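Local coordinates for DUF115 domain-containing protein (Magnetospirillum magneticum AMB-1, PDB 5MU5) that is a Maf-type glycosyltransferase involved in forming bacterial flagella, probably by attaching sugars to flagellin, at residues S162-W166 with R167-E171; I300-C303 with G304-R308; R548-V551 with T552-E556; F592-R595 with G596-M600. One frame throughout, in Å; residues are numbered along the deposited sequence.

Interaction 1: residues S162-W166 with R167-E171; sequences STVDW and RPLLE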
# COMPACT_ATOMS: atom_id res chain seq x y z
N SER A 162 14.85 18.81 -30.03
CA SER A 162 14.74 19.31 -31.38
C SER A 162 13.39 19.04 -32.03
O SER A 162 13.06 19.66 -33.04
CB SER A 162 15.83 18.69 -32.26
OG SER A 162 17.10 19.09 -31.79
N THR A 163 12.60 18.13 -31.47
CA THR A 163 11.40 17.63 -32.17
C THR A 163 10.07 17.73 -31.46
O THR A 163 9.04 17.71 -32.11
CB THR A 163 11.59 16.15 -32.58
OG1 THR A 163 12.08 15.39 -31.47
CG2 THR A 163 12.57 16.03 -33.71
N VAL A 164 10.07 17.81 -30.14
CA VAL A 164 8.83 17.87 -29.39
C VAL A 164 8.59 19.28 -28.88
O VAL A 164 9.54 19.99 -28.56
CB VAL A 164 8.92 16.93 -28.19
CG1 VAL A 164 7.67 17.02 -27.33
CG2 VAL A 164 9.15 15.51 -28.66
N ASP A 165 7.33 19.68 -28.80
CA ASP A 165 6.98 20.94 -28.16
C ASP A 165 6.76 20.62 -26.67
O ASP A 165 5.65 20.34 -26.24
CB ASP A 165 5.72 21.54 -28.80
CG ASP A 165 5.52 23.00 -28.41
OD1 ASP A 165 6.16 23.46 -27.43
OD2 ASP A 165 4.73 23.69 -29.08
N TRP A 166 7.83 20.69 -25.90
CA TRP A 166 7.80 20.30 -24.50
C TRP A 166 7.13 21.24 -23.51
O TRP A 166 6.70 20.81 -22.44
CB TRP A 166 9.23 20.08 -24.03
CG TRP A 166 9.77 18.76 -24.37
CD1 TRP A 166 10.75 18.49 -25.28
CD2 TRP A 166 9.40 17.52 -23.78
NE1 TRP A 166 11.02 17.15 -25.29
CE2 TRP A 166 10.20 16.52 -24.38
CE3 TRP A 166 8.47 17.16 -22.81
CZ2 TRP A 166 10.09 15.16 -24.03
CZ3 TRP A 166 8.36 15.81 -22.46
CH2 TRP A 166 9.16 14.82 -23.07
N ARG A 167 7.07 22.53 -23.82
CA ARG A 167 6.54 23.50 -22.87
C ARG A 167 5.10 23.24 -22.43
O ARG A 167 4.84 23.28 -21.25
CB ARG A 167 6.72 24.95 -23.35
CG ARG A 167 6.08 25.95 -22.38
CD ARG A 167 6.52 27.39 -22.54
NE ARG A 167 7.83 27.64 -21.94
CZ ARG A 167 8.04 27.92 -20.66
NH1 ARG A 167 7.05 27.96 -19.78
NH2 ARG A 167 9.28 28.14 -20.24
N PRO A 168 4.18 22.98 -23.37
CA PRO A 168 2.81 22.70 -22.93
C PRO A 168 2.74 21.46 -22.03
O PRO A 168 1.93 21.43 -21.11
CB PRO A 168 2.07 22.47 -24.25
CG PRO A 168 2.86 23.21 -25.27
CD PRO A 168 4.28 22.99 -24.84
N LEU A 169 3.60 20.48 -22.25
CA LEU A 169 3.65 19.31 -21.36
C LEU A 169 4.19 19.68 -19.99
O LEU A 169 3.56 19.40 -18.97
CB LEU A 169 4.53 18.22 -21.97
CG LEU A 169 3.95 17.58 -23.22
CD1 LEU A 169 4.93 16.62 -23.86
CD2 LEU A 169 2.68 16.85 -22.82
N LEU A 170 5.36 20.31 -19.97
CA LEU A 170 5.98 20.71 -18.71
C LEU A 170 5.12 21.68 -17.91
O LEU A 170 5.13 21.65 -16.69
CB LEU A 170 7.35 21.32 -18.98
CG LEU A 170 8.37 20.28 -19.41
CD1 LEU A 170 9.49 20.92 -20.22
CD2 LEU A 170 8.90 19.56 -18.18
N GLU A 171 4.38 22.52 -18.62
CA GLU A 171 3.47 23.48 -18.01
C GLU A 171 2.45 22.82 -17.07
O GLU A 171 2.00 23.44 -16.13
CB GLU A 171 2.74 24.28 -19.10
CG GLU A 171 2.19 25.61 -18.63
CD GLU A 171 3.28 26.51 -18.06
OE1 GLU A 171 4.36 26.64 -18.68
OE2 GLU A 171 3.05 27.08 -16.98

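Interaction 2: residues I300-C303 with G304-R308; sequences IISC and GTASR. With SO4 (sulfate ion), chain B.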
# COMPACT_ATOMS: atom_id res chain seq x y z
N ILE A 300 10.69 -15.73 25.91
CA ILE A 300 9.73 -16.39 25.03
C ILE A 300 8.71 -15.38 24.52
O ILE A 300 7.98 -14.78 25.30
CB ILE A 300 8.94 -17.50 25.73
CG1 ILE A 300 9.86 -18.49 26.44
CG2 ILE A 300 8.03 -18.21 24.74
CD1 ILE A 300 10.91 -19.14 25.56
N ILE A 301 8.70 -15.16 23.21
CA ILE A 301 7.74 -14.30 22.56
C ILE A 301 6.76 -15.21 21.82
O ILE A 301 7.13 -15.90 20.85
CB ILE A 301 8.42 -13.29 21.63
CG1 ILE A 301 9.27 -12.35 22.47
CG2 ILE A 301 7.38 -12.50 20.84
CD1 ILE A 301 9.89 -11.21 21.71
N SER A 302 5.53 -15.23 22.30
CA SER A 302 4.48 -16.06 21.75
C SER A 302 3.70 -15.22 20.78
O SER A 302 3.21 -14.17 21.14
CB SER A 302 3.55 -16.57 22.86
OG SER A 302 2.50 -17.35 22.32
N CYS A 303 3.57 -15.70 19.55
CA CYS A 303 2.86 -14.96 18.51
C CYS A 303 1.46 -15.51 18.30
O CYS A 303 1.30 -16.65 17.85
CB CYS A 303 3.69 -15.00 17.23
SG CYS A 303 5.28 -14.16 17.47
N GLY A 304 0.46 -14.72 18.65
CA GLY A 304 -0.94 -15.13 18.49
C GLY A 304 -1.24 -16.50 19.08
O GLY A 304 -0.96 -16.73 20.26
N THR A 305 -1.74 -17.42 18.24
CA THR A 305 -2.22 -18.74 18.67
C THR A 305 -1.16 -19.72 19.13
O THR A 305 -1.49 -20.79 19.66
CB THR A 305 -3.08 -19.42 17.58
OG1 THR A 305 -2.36 -19.46 16.32
CG2 THR A 305 -4.38 -18.68 17.39
N ALA A 306 0.10 -19.37 18.92
CA ALA A 306 1.23 -20.16 19.43
C ALA A 306 1.15 -20.40 20.94
O ALA A 306 1.70 -21.36 21.46
CB ALA A 306 2.52 -19.43 19.14
N SER A 307 0.46 -19.51 21.64
CA SER A 307 0.36 -19.59 23.09
C SER A 307 -0.24 -20.92 23.57
O SER A 307 0.19 -21.48 24.59
CB SER A 307 -0.46 -18.41 23.62
OG SER A 307 -1.77 -18.39 23.04
N ARG A 308 -1.19 -21.44 22.80
CA ARG A 308 -1.85 -22.69 23.14
C ARG A 308 -0.86 -23.84 23.33
O ARG A 308 -0.91 -24.52 24.35
CB ARG A 308 -2.89 -23.05 22.06
CG ARG A 308 -3.65 -24.31 22.35
CD ARG A 308 -4.79 -24.54 21.36
NE ARG A 308 -5.96 -23.68 21.57
CZ ARG A 308 -6.83 -23.79 22.58
NH1 ARG A 308 -6.67 -24.72 23.53
NH2 ARG A 308 -7.86 -22.96 22.65
S SO4 B . -1.95 -16.82 14.46
O1 SO4 B . -0.51 -17.13 14.62
O2 SO4 B . -2.62 -18.08 14.02
O3 SO4 B . -2.12 -15.74 13.43
O4 SO4 B . -2.46 -16.30 15.77

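Interaction 3: residues R548-V551 with T552-E556; sequences RSIV and TLLGE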
# COMPACT_ATOMS: atom_id res chain seq x y z
N ARG A 548 -16.03 17.42 13.27
CA ARG A 548 -16.14 18.68 12.56
C ARG A 548 -15.18 18.71 11.37
O ARG A 548 -15.59 19.06 10.26
CB ARG A 548 -15.91 19.86 13.51
CG ARG A 548 -16.25 21.19 12.89
CD ARG A 548 -16.09 22.33 13.87
NE ARG A 548 -16.04 23.60 13.15
CZ ARG A 548 -16.07 24.80 13.71
NH1 ARG A 548 -16.17 24.94 15.03
NH2 ARG A 548 -16.02 25.88 12.94
N SER A 549 -13.92 18.31 11.59
CA SER A 549 -12.93 18.19 10.52
C SER A 549 -13.38 17.26 9.39
O SER A 549 -13.12 17.51 8.21
CB SER A 549 -11.65 17.57 11.06
OG SER A 549 -11.20 18.25 12.20
N ILE A 550 -14.02 16.16 9.76
CA ILE A 550 -14.44 15.17 8.79
C ILE A 550 -15.58 15.73 7.95
O ILE A 550 -15.54 15.70 6.73
CB ILE A 550 -14.83 13.84 9.46
CG1 ILE A 550 -13.60 13.23 10.14
CG2 ILE A 550 -15.37 12.87 8.42
CD1 ILE A 550 -13.90 12.17 11.19
N VAL A 551 -16.58 16.26 8.63
CA VAL A 551 -17.75 16.82 7.98
C VAL A 551 -17.38 18.00 7.06
O VAL A 551 -17.97 18.18 6.00
CB VAL A 551 -18.77 17.21 9.04
CG1 VAL A 551 -19.90 18.03 8.43
CG2 VAL A 551 -19.30 15.94 9.70
N THR A 552 -16.40 18.79 7.49
CA THR A 552 -15.84 19.87 6.68
C THR A 552 -15.20 19.32 5.39
O THR A 552 -15.43 19.82 4.29
CB THR A 552 -14.79 20.65 7.51
OG1 THR A 552 -15.47 21.33 8.58
CG2 THR A 552 -14.03 21.68 6.67
N LEU A 553 -14.39 18.27 5.54
CA LEU A 553 -13.76 17.63 4.39
C LEU A 553 -14.81 17.07 3.41
O LEU A 553 -14.70 17.22 2.19
CB LEU A 553 -12.80 16.51 4.84
CG LEU A 553 -12.02 15.79 3.73
CD1 LEU A 553 -11.30 16.76 2.80
CD2 LEU A 553 -11.05 14.78 4.31
N LEU A 554 -15.82 16.41 3.96
CA LEU A 554 -16.88 15.84 3.16
C LEU A 554 -17.60 16.93 2.39
O LEU A 554 -17.90 16.76 1.21
CB LEU A 554 -17.86 15.09 4.05
CG LEU A 554 -17.35 13.77 4.63
CD1 LEU A 554 -18.37 13.21 5.61
CD2 LEU A 554 -17.06 12.78 3.52
N GLY A 555 -17.86 18.04 3.07
CA GLY A 555 -18.51 19.17 2.43
C GLY A 555 -17.71 19.66 1.24
O GLY A 555 -18.27 19.99 0.20
N GLU A 556 -16.38 19.71 1.40
CA GLU A 556 -15.50 20.19 0.32
C GLU A 556 -15.49 19.24 -0.89
O GLU A 556 -15.40 19.69 -2.03
CB GLU A 556 -14.07 20.46 0.86
CG GLU A 556 -14.00 21.69 1.78
CD GLU A 556 -12.67 21.83 2.54
OE1 GLU A 556 -11.85 20.89 2.52
OE2 GLU A 556 -12.46 22.89 3.19

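Interaction 4: residues F592-R595 with G596-M600; sequences FFVR and GTLMM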
# COMPACT_ATOMS: atom_id res chain seq x y z
N PHE A 592 -7.90 10.12 6.55
CA PHE A 592 -7.92 8.69 6.75
C PHE A 592 -9.33 8.17 6.85
O PHE A 592 -9.62 7.09 6.36
CB PHE A 592 -7.19 8.28 8.03
CG PHE A 592 -5.73 8.11 7.85
CD1 PHE A 592 -5.25 7.11 7.03
CD2 PHE A 592 -4.83 8.91 8.54
CE1 PHE A 592 -3.89 6.93 6.88
CE2 PHE A 592 -3.48 8.74 8.39
CZ PHE A 592 -3.01 7.75 7.56
N PHE A 593 -10.20 8.92 7.50
CA PHE A 593 -11.59 8.47 7.66
C PHE A 593 -12.35 8.27 6.36
O PHE A 593 -13.05 7.29 6.22
CB PHE A 593 -12.37 9.39 8.58
CG PHE A 593 -12.50 8.86 9.96
CD1 PHE A 593 -11.43 8.83 10.81
CD2 PHE A 593 -13.73 8.38 10.41
CE1 PHE A 593 -11.55 8.32 12.09
CE2 PHE A 593 -13.85 7.85 11.68
CZ PHE A 593 -12.77 7.84 12.52
N VAL A 594 -12.19 9.19 5.42
CA VAL A 594 -13.05 9.21 4.24
C VAL A 594 -12.43 8.90 2.89
O VAL A 594 -13.15 8.52 1.97
CB VAL A 594 -13.76 10.58 4.13
CG1 VAL A 594 -14.55 10.85 5.40
CG2 VAL A 594 -12.77 11.72 3.86
N ARG A 595 -11.11 9.01 2.75
CA ARG A 595 -10.49 8.88 1.42
C ARG A 595 -10.72 7.55 0.70
O ARG A 595 -10.85 7.51 -0.51
CB ARG A 595 -8.99 9.17 1.47
CG ARG A 595 -8.20 8.13 2.25
CD ARG A 595 -6.78 8.56 2.52
NE ARG A 595 -6.02 7.42 3.00
CZ ARG A 595 -4.69 7.40 3.13
NH1 ARG A 595 -3.97 8.47 2.83
NH2 ARG A 595 -4.10 6.30 3.57
N GLY A 596 -10.72 6.45 1.45
CA GLY A 596 -10.88 5.13 0.84
C GLY A 596 -12.27 5.01 0.25
O GLY A 596 -12.44 4.54 -0.88
N THR A 597 -13.26 5.44 1.01
CA THR A 597 -14.62 5.34 0.59
C THR A 597 -14.88 6.25 -0.61
O THR A 597 -15.33 5.76 -1.66
CB THR A 597 -15.53 5.60 1.78
OG1 THR A 597 -15.29 4.56 2.75
CG2 THR A 597 -17.00 5.60 1.36
N LEU A 598 -14.54 7.53 -0.50
CA LEU A 598 -14.74 8.47 -1.62
C LEU A 598 -13.97 8.12 -2.92
O LEU A 598 -14.51 8.26 -4.02
CB LEU A 598 -14.42 9.90 -1.21
CG LEU A 598 -15.24 10.47 -0.05
CD1 LEU A 598 -14.84 11.91 0.20
CD2 LEU A 598 -16.74 10.38 -0.29
N MET A 599 -12.73 7.64 -2.78
CA MET A 599 -11.93 7.28 -3.96
C MET A 599 -12.46 6.03 -4.64
O MET A 599 -12.36 5.90 -5.86
CB MET A 599 -10.45 7.09 -3.61
CG MET A 599 -9.67 8.38 -3.39
SD MET A 599 -9.55 9.47 -4.84
CE MET A 599 -11.00 10.50 -4.64
N MET A 600 -13.01 5.11 -3.88
CA MET A 600 -13.60 3.95 -4.48
C MET A 600 -14.89 4.31 -5.19
O MET A 600 -15.18 3.73 -6.26
CB MET A 600 -13.87 2.90 -3.43
CG MET A 600 -12.56 2.34 -2.93
SD MET A 600 -11.59 1.70 -4.31
CE MET A 600 -12.56 0.20 -4.60
O HOH W 1 -12.63 5.90 3.81

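Interaction 1: residues S162-W166 with R167-E171
W166 and L169 meet through CE3 of the indole and CD1 of the leucine, 3.7 Å apart, with CD1 approaching the ring obliquely near its six-membered half. L169 reaches it because its CG stands anti to the carbonyl carbon (chi1 -68°), which sends the branch back toward the start of the helix. V164 supports the same ring from one face, its CG1 lying 3.8 Å above the indole plane and displaced toward the rim. L170 adds a smaller apolar touch, its CD1 3.9 Å from W166 CB. D165 OD1 makes a van der Waals contact with P168 CD at 3.2 Å, the two side chains crossing at about a right angle.

Among the polar contacts, L170 N donates to W166 O at 2.9 Å and almost linearly (177°), a first-turn helical bond. R167 and E171, one turn apart, form a salt bridge whose hydrogen bond, NH1 to OE1, is weak; the arginine's stronger partner is E21.

W166 NE1 is hydrogen-bonded to S160 OG, and F19 of helix 9-22 packs edge-to-face with the ring. Helix 166-171 is thus seated against helix 9-22 through L170, while L169 faces helix 134-142 and W166 and L169 both reach strand 146-150.

Interaction 2: residues I300-C303 with G304-R308
S302 OG lies against S307 N at 3.0 Å, but the angle is too poor for a hydrogen bond. Next to it, A306 N donates to C303 O at 3.2 Å from above the carbonyl plane, 39° out of it, closing the turn; the A306 methyl, CB, lies against C303 O and near S302 OG. On the outer side of this turn T305 holds a sulfate ion through two groups: its backbone N donates to O4 at 2.8 Å (155°), and its hydroxyl OG1 donates to O2 at 2.7 Å. The hydroxyl can do so because chi1, 53°, sets OG1 between the backbone N and the carbonyl carbon. G304 CA passes 3.3 Å from O4, and the positive phi of this residue favours glycine.

The chain here leaves strand 299-303 and turns into helix 307-312, the first half of a beta-alpha-beta unit completed by strand 319-322, so the anion sits at the strand's C-terminal end, beside the turn leading into the helix. The ion probably comes from the crystallisation liquor; its position suggests, without proving, a place where a phosphate group could bind.

S307 OG weakly bonds G304 O at 3.3 Å, tying S307 back to the glycine. Farther out, Q320 of the next strand serves both segments: its NE2 donates to G304 O, and its OE1 accepts from S302 OG. S280 OG supplies another hydrogen bond to the sulfate. C303 packs on the other side against I277 and against V393 and T394 of helix 393-404.

Interaction 3: residues R548-V551 with T552-E556
The peptide carbonyl of R548 is the flat group in this turn that takes two donors, and T552 supplies both, from opposite faces of its plane. T552 N approaches tilted 21° from the plane at 2.9 Å from R548 O, whereas the hydroxyl OG1 comes in 40° out of it, also donating to R548 O, at 2.8 Å. The threonine torsion explains the second bond: with OG1 beside the backbone N (chi1 -67°), the hydroxyl is turned back toward the preceding turn. Both hydrogen-bond donors of T552, its amide and hydroxyl, thus go to one acceptor.

The next carbonyls each receive one amide. L554 N meets I550 O at 2.9 Å, and L553 N and G555 N bond S549 O and V551 O in the same helical pattern.

On the apolar side I550 and L554 run side by side and point the same way, with I550 CG2 4.1 Å from L554 CD1. These two residues face V640, F644 and T637 of helix 618-646, and L553 turns to L579 of helix 568-579. The i to i+4 bonds and the folded-back threonine belong to the alpha-helix; buried I550, L553 and L554 against exposed R548, T552 and E556 make it amphipathic, as in a helical bundle.

Interaction 4: residues F592-R595 with G596-M600
Helix 589-609 of the Maf helical bundle is kinked here, with the amides of G596 and T597 lacking bonds to the preceding turn, and V594 and L598 straddle the irregularity. A water replaces one of the missing links: it donates to F593 O at 2.8 Å and accepts from T597 N at 2.9 Å, so the two backbone groups are bridged instead of joined directly. The backbone of V594 departs from its neighbours accordingly, with phi at -113°.

Regular bonding resumes at once. L598 N reaches V594 O at 3.0 Å, nearly straight at 174°, and M599 N donates to R595 O at the same length. The side chains of V594 and L598 meet through CG2 and CD1, 4.2 Å apart. M599 folds its CB and CG against R595 O.

R595 takes a less common first torsion, chi1 67°, which puts CG between the backbone N and the carbonyl carbon and 3.1 Å from G596 N. From there the chain runs extended back along the helix, and its guanidinium has F592 CD1 3.6 Å above one face, offset toward the rim. P587 and L239 also touch the arginine.

Elsewhere the hydroxyl of T597 is hydrogen-bonded to D91 and to the backbone of L242, while L598 packs on M632 and M636 of helix 618-646. In this buried stretch the chemistry is consistent with the water compensating for the direct bond lost between T597 N and F593 O.

How the interactions relate
Interactions 3 and 4 form one packed unit in the helical bundle, their centres 12 Å apart. V594 is the meeting point: its CG2 lies 3.5 Å from L553 CD2, and its CG1 is 3.7 Å from both L554 CD2 and I550 CG2. I550 CD1 also touches F593 CG, at 3.8 Å. Interactions 1 and 2 stand apart from this unit and from each other. The centres of interactions 1 and 2 are about 60 Å apart on opposite sides of the chain's centre, in the Maf N-terminal and MptE-like regions respectively. The sulfate belongs to interaction 2 alone. The nearest atoms of interactions 2 and 4 are about 25 Å apart. Between interactions 1 and 2 the nearest atoms are about 49 Å apart.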